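PDB 1X10: pyrrolidone-carboxylate peptidase from Pyrococcus furiosus, which removes N-terminal pyroglutamyl (5-oxoproline) groups from peptides, except generally where the next residue is proline. Local coordinates for residues Lys2-Gly7 with Glu53-Glu58; Ile63-Gly68 with Lys197-Val202; Tyr147-His152 with Gly157-Ser162. The protein carries 3 engineered substitutions. All coordinates share one frame; numbering follows the deposited sequence.

Contact 1: residues Lys2-Gly7 with Glu53-Glu58; sequences KVLVTG and EKTLEE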
loop_
_atom_site.group_PDB
_atom_site.type_symbol
_atom_site.label_atom_id
_atom_site.label_comp_id
_atom_site.label_asym_id
_atom_site.label_seq_id
_atom_site.Cartn_x
_atom_site.Cartn_y
_atom_site.Cartn_z
ATOM N N LYS A 2 -29.391 16.162 22.748
ATOM C CA LYS A 2 -28.103 16.824 22.635
ATOM C C LYS A 2 -27.043 15.877 22.089
ATOM O O LYS A 2 -26.957 14.715 22.496
ATOM C CB LYS A 2 -27.665 17.372 23.993
ATOM C CG LYS A 2 -28.576 18.462 24.533
ATOM C CD LYS A 2 -28.004 19.112 25.781
ATOM C CE LYS A 2 -27.929 18.133 26.936
ATOM N NZ LYS A 2 -29.276 17.616 27.319
ATOM N N VAL A 3 -26.244 16.391 21.160
ATOM C CA VAL A 3 -25.180 15.616 20.533
ATOM C C VAL A 3 -23.832 16.283 20.761
ATOM O O VAL A 3 -23.693 17.493 20.571
ATOM C CB VAL A 3 -25.396 15.502 19.008
ATOM C CG1 VAL A 3 -24.226 14.771 18.366
ATOM C CG2 VAL A 3 -26.707 14.781 18.719
ATOM N N LEU A 4 -22.847 15.495 21.181
ATOM C CA LEU A 4 -21.505 16.011 21.392
ATOM C C LEU A 4 -20.598 15.417 20.328
ATOM O O LEU A 4 -20.535 14.196 20.157
ATOM C CB LEU A 4 -20.958 15.627 22.773
ATOM C CG LEU A 4 -19.450 15.886 22.950
ATOM C CD1 LEU A 4 -19.168 17.376 22.866
ATOM C CD2 LEU A 4 -18.963 15.333 24.291
ATOM N N VAL A 5 -19.917 16.287 19.600
ATOM C CA VAL A 5 -18.974 15.862 18.583
ATOM C C VAL A 5 -17.629 16.410 19.033
ATOM O O VAL A 5 -17.532 17.582 19.406
ATOM C CB VAL A 5 -19.298 16.468 17.194
ATOM C CG1 VAL A 5 -18.232 16.062 16.188
ATOM C CG2 VAL A 5 -20.663 16.003 16.724
ATOM N N THR A 6 -16.602 15.566 19.036
ATOM C CA THR A 6 -15.279 16.041 19.410
ATOM C C THR A 6 -14.293 15.790 18.282
ATOM O O THR A 6 -14.497 14.914 17.437
ATOM C CB THR A 6 -14.727 15.351 20.692
ATOM O OG1 THR A 6 -14.494 13.957 20.437
ATOM C CG2 THR A 6 -15.707 15.507 21.852
ATOM N N GLY A 7 -13.237 16.592 18.277
ATOM C CA GLY A 7 -12.174 16.462 17.304
ATOM C C GLY A 7 -10.881 16.595 18.094
ATOM O O GLY A 7 -10.916 16.803 19.312
ATOM N N GLU A 53 -14.102 14.038 30.326
ATOM C CA GLU A 53 -14.993 13.856 31.467
ATOM C C GLU A 53 -15.758 15.134 31.795
ATOM O O GLU A 53 -16.972 15.105 31.973
ATOM C CB GLU A 53 -14.200 13.416 32.703
ATOM C CG GLU A 53 -13.434 12.108 32.556
ATOM C CD GLU A 53 -14.318 10.930 32.184
ATOM O OE1 GLU A 53 -15.508 10.927 32.563
ATOM O OE2 GLU A 53 -13.818 9.990 31.528
ATOM N N LYS A 54 -15.041 16.251 31.880
ATOM C CA LYS A 54 -15.666 17.529 32.191
ATOM C C LYS A 54 -16.722 17.876 31.148
ATOM O O LYS A 54 -17.819 18.316 31.488
ATOM C CB LYS A 54 -14.614 18.639 32.249
ATOM C CG LYS A 54 -13.566 18.440 33.331
ATOM C CD LYS A 54 -12.528 19.555 33.313
ATOM C CE LYS A 54 -11.366 19.252 34.254
ATOM N NZ LYS A 54 -11.818 19.075 35.660
ATOM N N THR A 55 -16.390 17.665 29.879
ATOM C CA THR A 55 -17.309 17.957 28.788
ATOM C C THR A 55 -18.570 17.105 28.875
ATOM O O THR A 55 -19.683 17.614 28.753
ATOM C CB THR A 55 -16.635 17.720 27.426
ATOM O OG1 THR A 55 -15.454 18.527 27.341
ATOM C CG2 THR A 55 -17.572 18.095 26.288
ATOM N N LEU A 56 -18.391 15.803 29.079
ATOM C CA LEU A 56 -19.523 14.888 29.192
ATOM C C LEU A 56 -20.436 15.259 30.362
ATOM O O LEU A 56 -21.660 15.227 30.236
ATOM C CB LEU A 56 -19.030 13.448 29.368
ATOM C CG LEU A 56 -18.402 12.788 28.137
ATOM C CD1 LEU A 56 -17.887 11.408 28.506
ATOM C CD2 LEU A 56 -19.430 12.698 27.016
ATOM N N GLU A 57 -19.842 15.608 31.499
ATOM C CA GLU A 57 -20.627 15.977 32.672
ATOM C C GLU A 57 -21.309 17.327 32.478
ATOM O O GLU A 57 -22.426 17.543 32.944
ATOM C CB GLU A 57 -19.734 16.023 33.916
ATOM C CG GLU A 57 -20.458 16.476 35.181
ATOM C CD GLU A 57 -19.577 16.403 36.416
ATOM O OE1 GLU A 57 -18.471 16.987 36.394
ATOM O OE2 GLU A 57 -19.994 15.767 37.409
ATOM N N GLU A 58 -20.623 18.230 31.786
ATOM C CA GLU A 58 -21.141 19.565 31.519
ATOM C C GLU A 58 -22.361 19.521 30.601
ATOM O O GLU A 58 -23.412 20.079 30.912
ATOM C CB GLU A 58 -20.053 20.413 30.855
ATOM C CG GLU A 58 -20.483 21.825 30.486
ATOM C CD GLU A 58 -19.626 22.424 29.381
ATOM O OE1 GLU A 58 -18.389 22.264 29.436
ATOM O OE2 GLU A 58 -20.190 23.060 28.462
#
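Leu4 points toward the helix and touches Thr55 with both methyls and Leu56 with one of them. The contact is wholly apolar, and all three residues are buried. Leu4 and Thr55 cross at about a right angle. Thr55 CG2 lies across the fork of the leucine, 3.7 Å from Leu4 CD2 and 3.8 Å from Leu4 CD1. The methyl faces the strand because Thr55 CG2 is anti to the backbone N and OG1 stands beside that N (chi1 -57°). There OG1 hydrogen-bonds Val51 O, one turn back in the same helix, so the polar end of the threonine is satisfied within the helix. Strand 34-41, helix 47-59 and strand 63-69 form a beta-alpha-beta crossover. The two parallel strands flank strand 2-8, and the helix passes over it at Leu4. On the opposite face of the sheet, Val3 and Val5 pack on helix 189-206. Leu56 starts alongside the strand, but its end bends nearer. Its CD2 comes to 3.8 Å from Leu4 CD2, again with the two side chains crossing at roughly a right angle. The backbones stay well apart, with Leu4 CA and Leu56 CA 8.1 Å from each other. Pro61 touches both leucines.

Contact 2: residues Ile63-Gly68 with Lys197-Val202; sequences IAIHVG and KVAIEV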
loop_
_atom_site.group_PDB
_atom_site.type_symbol
_atom_site.label_atom_id
_atom_site.label_comp_id
_atom_site.label_asym_id
_atom_site.label_seq_id
_atom_site.Cartn_x
_atom_site.Cartn_y
_atom_site.Cartn_z
ATOM N N ILE A 63 -25.958 11.544 22.636
ATOM C CA ILE A 63 -25.114 10.912 21.628
ATOM C C ILE A 63 -23.737 11.565 21.600
ATOM O O ILE A 63 -23.622 12.793 21.611
ATOM C CB ILE A 63 -25.728 11.064 20.216
ATOM C CG1 ILE A 63 -27.105 10.395 20.169
ATOM C CG2 ILE A 63 -24.780 10.470 19.167
ATOM C CD1 ILE A 63 -27.871 10.656 18.877
ATOM N N ALA A 64 -22.696 10.739 21.558
ATOM C CA ALA A 64 -21.332 11.238 21.507
ATOM C C ALA A 64 -20.628 10.619 20.311
ATOM O O ALA A 64 -20.540 9.391 20.189
ATOM C CB ALA A 64 -20.580 10.887 22.790
ATOM N N ILE A 65 -20.148 11.474 19.418
ATOM C CA ILE A 65 -19.426 11.013 18.243
ATOM C C ILE A 65 -18.062 11.682 18.268
ATOM O O ILE A 65 -17.943 12.891 18.065
ATOM C CB ILE A 65 -20.171 11.366 16.948
ATOM C CG1 ILE A 65 -21.497 10.598 16.902
ATOM C CG2 ILE A 65 -19.306 11.000 15.736
ATOM C CD1 ILE A 65 -22.363 10.913 15.696
ATOM N N HIS A 66 -17.041 10.879 18.551
ATOM C CA HIS A 66 -15.669 11.348 18.644
ATOM C C HIS A 66 -14.992 11.118 17.299
ATOM O O HIS A 66 -15.051 10.021 16.743
ATOM C CB HIS A 66 -14.965 10.595 19.776
ATOM C CG HIS A 66 -15.689 10.693 21.087
ATOM N ND1 HIS A 66 -15.761 11.865 21.809
ATOM C CD2 HIS A 66 -16.440 9.789 21.763
ATOM C CE1 HIS A 66 -16.528 11.680 22.871
ATOM N NE2 HIS A 66 -16.952 10.430 22.866
ATOM N N VAL A 67 -14.359 12.166 16.780
ATOM C CA VAL A 67 -13.713 12.105 15.477
ATOM C C VAL A 67 -12.203 12.291 15.580
ATOM O O VAL A 67 -11.710 13.063 16.401
ATOM C CB VAL A 67 -14.298 13.191 14.546
ATOM C CG1 VAL A 67 -13.886 12.936 13.105
ATOM C CG2 VAL A 67 -15.826 13.219 14.675
ATOM N N GLY A 68 -11.475 11.571 14.737
ATOM C CA GLY A 68 -10.030 11.669 14.745
ATOM C C GLY A 68 -9.434 11.498 13.363
ATOM O O GLY A 68 -10.098 11.031 12.434
ATOM N N LYS A 197 -21.679 14.692 9.737
ATOM C CA LYS A 197 -23.044 15.199 9.836
ATOM C C LYS A 197 -24.018 14.050 9.589
ATOM O O LYS A 197 -25.025 13.913 10.283
ATOM C CB LYS A 197 -23.300 16.307 8.808
ATOM C CG LYS A 197 -22.610 17.626 9.111
ATOM C CD LYS A 197 -23.015 18.698 8.101
ATOM C CE LYS A 197 -22.242 19.993 8.333
ATOM N NZ LYS A 197 -22.528 21.028 7.293
ATOM N N VAL A 198 -23.714 13.224 8.594
ATOM C CA VAL A 198 -24.564 12.085 8.278
ATOM C C VAL A 198 -24.637 11.105 9.449
ATOM O O VAL A 198 -25.710 10.601 9.778
ATOM C CB VAL A 198 -24.058 11.339 7.033
ATOM C CG1 VAL A 198 -24.833 10.036 6.857
ATOM C CG2 VAL A 198 -24.222 12.230 5.797
ATOM N N ALA A 199 -23.495 10.839 10.078
ATOM C CA ALA A 199 -23.448 9.925 11.214
ATOM C C ALA A 199 -24.351 10.435 12.334
ATOM O O ALA A 199 -25.067 9.659 12.976
ATOM C CB ALA A 199 -22.009 9.789 11.723
ATOM N N ILE A 200 -24.307 11.740 12.577
ATOM C CA ILE A 200 -25.130 12.346 13.622
ATOM C C ILE A 200 -26.616 12.166 13.294
ATOM O O ILE A 200 -27.412 11.759 14.143
ATOM C CB ILE A 200 -24.822 13.860 13.767
ATOM C CG1 ILE A 200 -23.372 14.058 14.214
ATOM C CG2 ILE A 200 -25.775 14.490 14.771
ATOM C CD1 ILE A 200 -22.916 15.499 14.193
ATOM N N GLU A 201 -26.982 12.467 12.053
ATOM C CA GLU A 201 -28.362 12.339 11.603
ATOM C C GLU A 201 -28.870 10.910 11.769
ATOM O O GLU A 201 -29.971 10.685 12.283
ATOM C CB GLU A 201 -28.473 12.755 10.133
ATOM C CG GLU A 201 -28.090 14.203 9.882
ATOM C CD GLU A 201 -27.975 14.543 8.405
ATOM O OE1 GLU A 201 -27.671 15.715 8.102
ATOM O OE2 GLU A 201 -28.180 13.652 7.548
ATOM N N VAL A 202 -28.060 9.945 11.343
ATOM C CA VAL A 202 -28.440 8.540 11.450
ATOM C C VAL A 202 -28.551 8.110 12.917
ATOM O O VAL A 202 -29.460 7.359 13.280
ATOM C CB VAL A 202 -27.426 7.638 10.715
ATOM C CG1 VAL A 202 -27.797 6.169 10.900
ATOM C CG2 VAL A 202 -27.397 8.003 9.227
#
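Ala199 is the first residue of 197-202 to meet the strand, and it meets Ile65. Its methyl points toward the sheet, with CB 4.1 Å from Ile65 CD1. The same CD1 rests a little nearer the helix backbone, 3.9 Å from Ala199 C. The small alanine probably leaves room for CD1 to rest against the main chain. Ile200 follows and makes the closest approach: its CG1 lies 3.6 Å from Ile65 CD1, and its CA is 3.7 Å from that same atom. The two isoleucine side chains cross obliquely. Ile65 reaches this far because CG1 stands beside the backbone N (chi1 -65°) and CD1 continues in an extended line (chi2 177°). This is the layering of an alpha/beta/alpha sandwich, with the C-terminal helix 189-206 lying against one face of the sheet. Ile200 also packs on Val3 and Val5 of the neighbouring strand 2-8, and Ala199 touches Ile165 of strand 161-167. The helix therefore spans three adjacent parallel strands. Further on, Val202 turns to helix 117-126, which packs beside it on the same layer. The side chain of Ile65 is about 10 Å from those of the active-site residues Glu79 and His166.

Contact 3: residues Tyr147-His152 with Gly157-Ser162; sequences YLSLHH and GYPKMS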
loop_
_atom_site.group_PDB
_atom_site.type_symbol
_atom_site.label_atom_id
_atom_site.label_comp_id
_atom_site.label_asym_id
_atom_site.label_seq_id
_atom_site.Cartn_x
_atom_site.Cartn_y
_atom_site.Cartn_z
ATOM N N TYR A 147 -12.748 4.637 24.247
ATOM C CA TYR A 147 -12.969 3.739 25.372
ATOM C C TYR A 147 -13.571 4.464 26.577
ATOM O O TYR A 147 -14.539 3.993 27.174
ATOM C CB TYR A 147 -11.652 3.060 25.786
ATOM C CG TYR A 147 -11.841 2.027 26.877
ATOM C CD1 TYR A 147 -12.160 0.704 26.565
ATOM C CD2 TYR A 147 -11.794 2.394 28.224
ATOM C CE1 TYR A 147 -12.434 -0.224 27.559
ATOM C CE2 TYR A 147 -12.074 1.471 29.231
ATOM C CZ TYR A 147 -12.396 0.165 28.893
ATOM O OH TYR A 147 -12.715 -0.739 29.882
ATOM N N LEU A 148 -12.987 5.601 26.938
ATOM C CA LEU A 148 -13.467 6.375 28.077
ATOM C C LEU A 148 -14.914 6.818 27.877
ATOM O O LEU A 148 -15.707 6.823 28.819
ATOM C CB LEU A 148 -12.567 7.598 28.304
ATOM C CG LEU A 148 -11.181 7.271 28.876
ATOM C CD1 LEU A 148 -10.249 8.483 28.756
ATOM C CD2 LEU A 148 -11.337 6.847 30.331
ATOM N N SER A 149 -15.266 7.177 26.650
ATOM C CA SER A 149 -16.633 7.611 26.377
ATOM C C SER A 149 -17.598 6.443 26.564
ATOM O O SER A 149 -18.644 6.577 27.217
ATOM C CB SER A 149 -16.738 8.168 24.951
ATOM O OG SER A 149 -18.016 8.738 24.717
ATOM N N LEU A 150 -17.247 5.290 26.007
ATOM C CA LEU A 150 -18.097 4.111 26.128
ATOM C C LEU A 150 -18.174 3.621 27.577
ATOM O O LEU A 150 -19.216 3.130 28.014
ATOM C CB LEU A 150 -17.591 2.996 25.206
ATOM C CG LEU A 150 -17.920 3.231 23.732
ATOM C CD1 LEU A 150 -17.094 2.310 22.853
ATOM C CD2 LEU A 150 -19.412 3.019 23.509
ATOM N N HIS A 151 -17.075 3.762 28.314
ATOM C CA HIS A 151 -17.038 3.354 29.721
ATOM C C HIS A 151 -17.940 4.290 30.527
ATOM O O HIS A 151 -18.624 3.869 31.467
ATOM C CB HIS A 151 -15.603 3.432 30.255
ATOM C CG HIS A 151 -15.459 2.992 31.682
ATOM N ND1 HIS A 151 -15.722 1.704 32.093
ATOM C CD2 HIS A 151 -15.073 3.670 32.790
ATOM C CE1 HIS A 151 -15.501 1.605 33.393
ATOM N NE2 HIS A 151 -15.108 2.784 33.839
ATOM N N HIS A 152 -17.937 5.563 30.147
ATOM C CA HIS A 152 -18.760 6.570 30.812
ATOM C C HIS A 152 -20.233 6.210 30.616
ATOM O O HIS A 152 -21.053 6.321 31.533
ATOM C CB HIS A 152 -18.484 7.943 30.206
ATOM C CG HIS A 152 -19.062 9.077 30.992
ATOM N ND1 HIS A 152 -18.345 9.758 31.951
ATOM C CD2 HIS A 152 -20.293 9.637 30.975
ATOM C CE1 HIS A 152 -19.109 10.692 32.489
ATOM N NE2 HIS A 152 -20.297 10.639 31.916
ATOM N N GLY A 157 -24.713 5.843 32.475
ATOM C CA GLY A 157 -26.017 5.814 31.832
ATOM C C GLY A 157 -26.180 6.786 30.676
ATOM O O GLY A 157 -27.220 6.802 30.012
ATOM N N TYR A 158 -25.162 7.606 30.440
ATOM C CA TYR A 158 -25.173 8.563 29.340
ATOM C C TYR A 158 -23.719 8.784 28.938
ATOM O O TYR A 158 -22.825 8.708 29.776
ATOM C CB TYR A 158 -25.806 9.896 29.776
ATOM C CG TYR A 158 -24.925 10.750 30.664
ATOM C CD1 TYR A 158 -23.982 11.623 30.116
ATOM C CD2 TYR A 158 -25.022 10.671 32.053
ATOM C CE1 TYR A 158 -23.158 12.396 30.930
ATOM C CE2 TYR A 158 -24.204 11.441 32.876
ATOM C CZ TYR A 158 -23.276 12.299 32.310
ATOM O OH TYR A 158 -22.460 13.049 33.121
ATOM N N PRO A 159 -23.461 9.044 27.646
ATOM C CA PRO A 159 -24.451 9.137 26.567
ATOM C C PRO A 159 -25.065 7.778 26.246
ATOM O O PRO A 159 -24.461 6.744 26.518
ATOM C CB PRO A 159 -23.630 9.681 25.399
ATOM C CG PRO A 159 -22.278 9.086 25.642
ATOM C CD PRO A 159 -22.103 9.297 27.132
ATOM N N LYS A 160 -26.264 7.788 25.668
ATOM C CA LYS A 160 -26.944 6.544 25.308
ATOM C C LYS A 160 -26.182 5.857 24.181
ATOM O O LYS A 160 -26.104 4.631 24.126
ATOM C CB LYS A 160 -28.373 6.829 24.843
ATOM C CG LYS A 160 -29.222 7.605 25.836
ATOM C CD LYS A 160 -30.556 7.995 25.212
ATOM C CE LYS A 160 -31.344 8.936 26.112
ATOM N NZ LYS A 160 -32.609 9.385 25.460
ATOM N N MET A 161 -25.635 6.660 23.273
ATOM C CA MET A 161 -24.863 6.141 22.149
ATOM C C MET A 161 -23.510 6.832 22.105
ATOM O O MET A 161 -23.416 8.048 22.295
ATOM C CB MET A 161 -25.568 6.405 20.818
ATOM C CG MET A 161 -26.925 5.762 20.654
ATOM S SD MET A 161 -27.561 6.113 18.992
ATOM C CE MET A 161 -28.121 4.476 18.520
ATOM N N SER A 162 -22.468 6.054 21.835
ATOM C CA SER A 162 -21.114 6.590 21.761
ATOM C C SER A 162 -20.313 5.805 20.733
ATOM O O SER A 162 -20.444 4.579 20.621
ATOM C CB SER A 162 -20.429 6.501 23.132
ATOM O OG SER A 162 -19.099 6.993 23.073
#
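Leu150 and Ser162 bring their backbones together, CA to CA, at 5.9 Å. His152 CA and Tyr158 CA are 6.9 Å apart. This is the helix-to-strand return of an alpha/beta fold. Gly157 is the first residue beyond helix 141-156, and its positive phi (87°) calls for glycine. A cis peptide bond before Pro159 shapes the turn into strand 161-167. The helix carries the active-site position Ser142, an engineered residue here, and the strand carries the active-site His166. At the inner end, Ser149 OG and Ser162 OG share a hydrogen bond of 2.6 Å. Ser149 OG is also bonded to His66 NE2 of strand 63-69, so two partners grip this buried hydroxyl. Beside it, Leu150 CD2 packs against Ser162 CB at 3.6 Å. At the outer end, His152 and Tyr158 form an offset edge-to-face pair, with centroids 4.9 Å apart and planes at 74°. The tyrosine ring offers a face and the imidazole an edge. Tyr158 CG sits between its backbone N and carbonyl carbon (chi1 75°), which turns one face of the phenol ring to the imidazole edge. On the far side of the imidazole, ND1 makes a weak hydrogen bond to Glu53 OE1. With an alanine here instead of His152, the tyrosine face would probably lose its edge partner and Glu53 this bond, and a gap would probably open between helix and turn. Tyr158 O lies in the imidazole plane, at its edge, 3.0 Å from His152 CD2. The ring atoms that come closest are His152 NE2 and Tyr158 CZ, 3.4 Å apart.

Overall arrangement
From the N terminus, strand 2-8 runs first, and contact 1 closes when helix 47-59 packs over it. The chain then enters strand 63-69, beside strand 2-8 in the sheet, and contact 2 opens. Contact 2 closes only at helix 189-206, near the C terminus. Contact 3 is a short local return that opens and closes within that long span, after contact 1 is complete. No two contacts cross. Contacts 1 and 2 join helices to opposite faces of the sheet. Contact 3 lies on the helix 47-59 side, where His152 and Tyr158 pack on Leu56. His66 links all three, through Thr6 and Ser149.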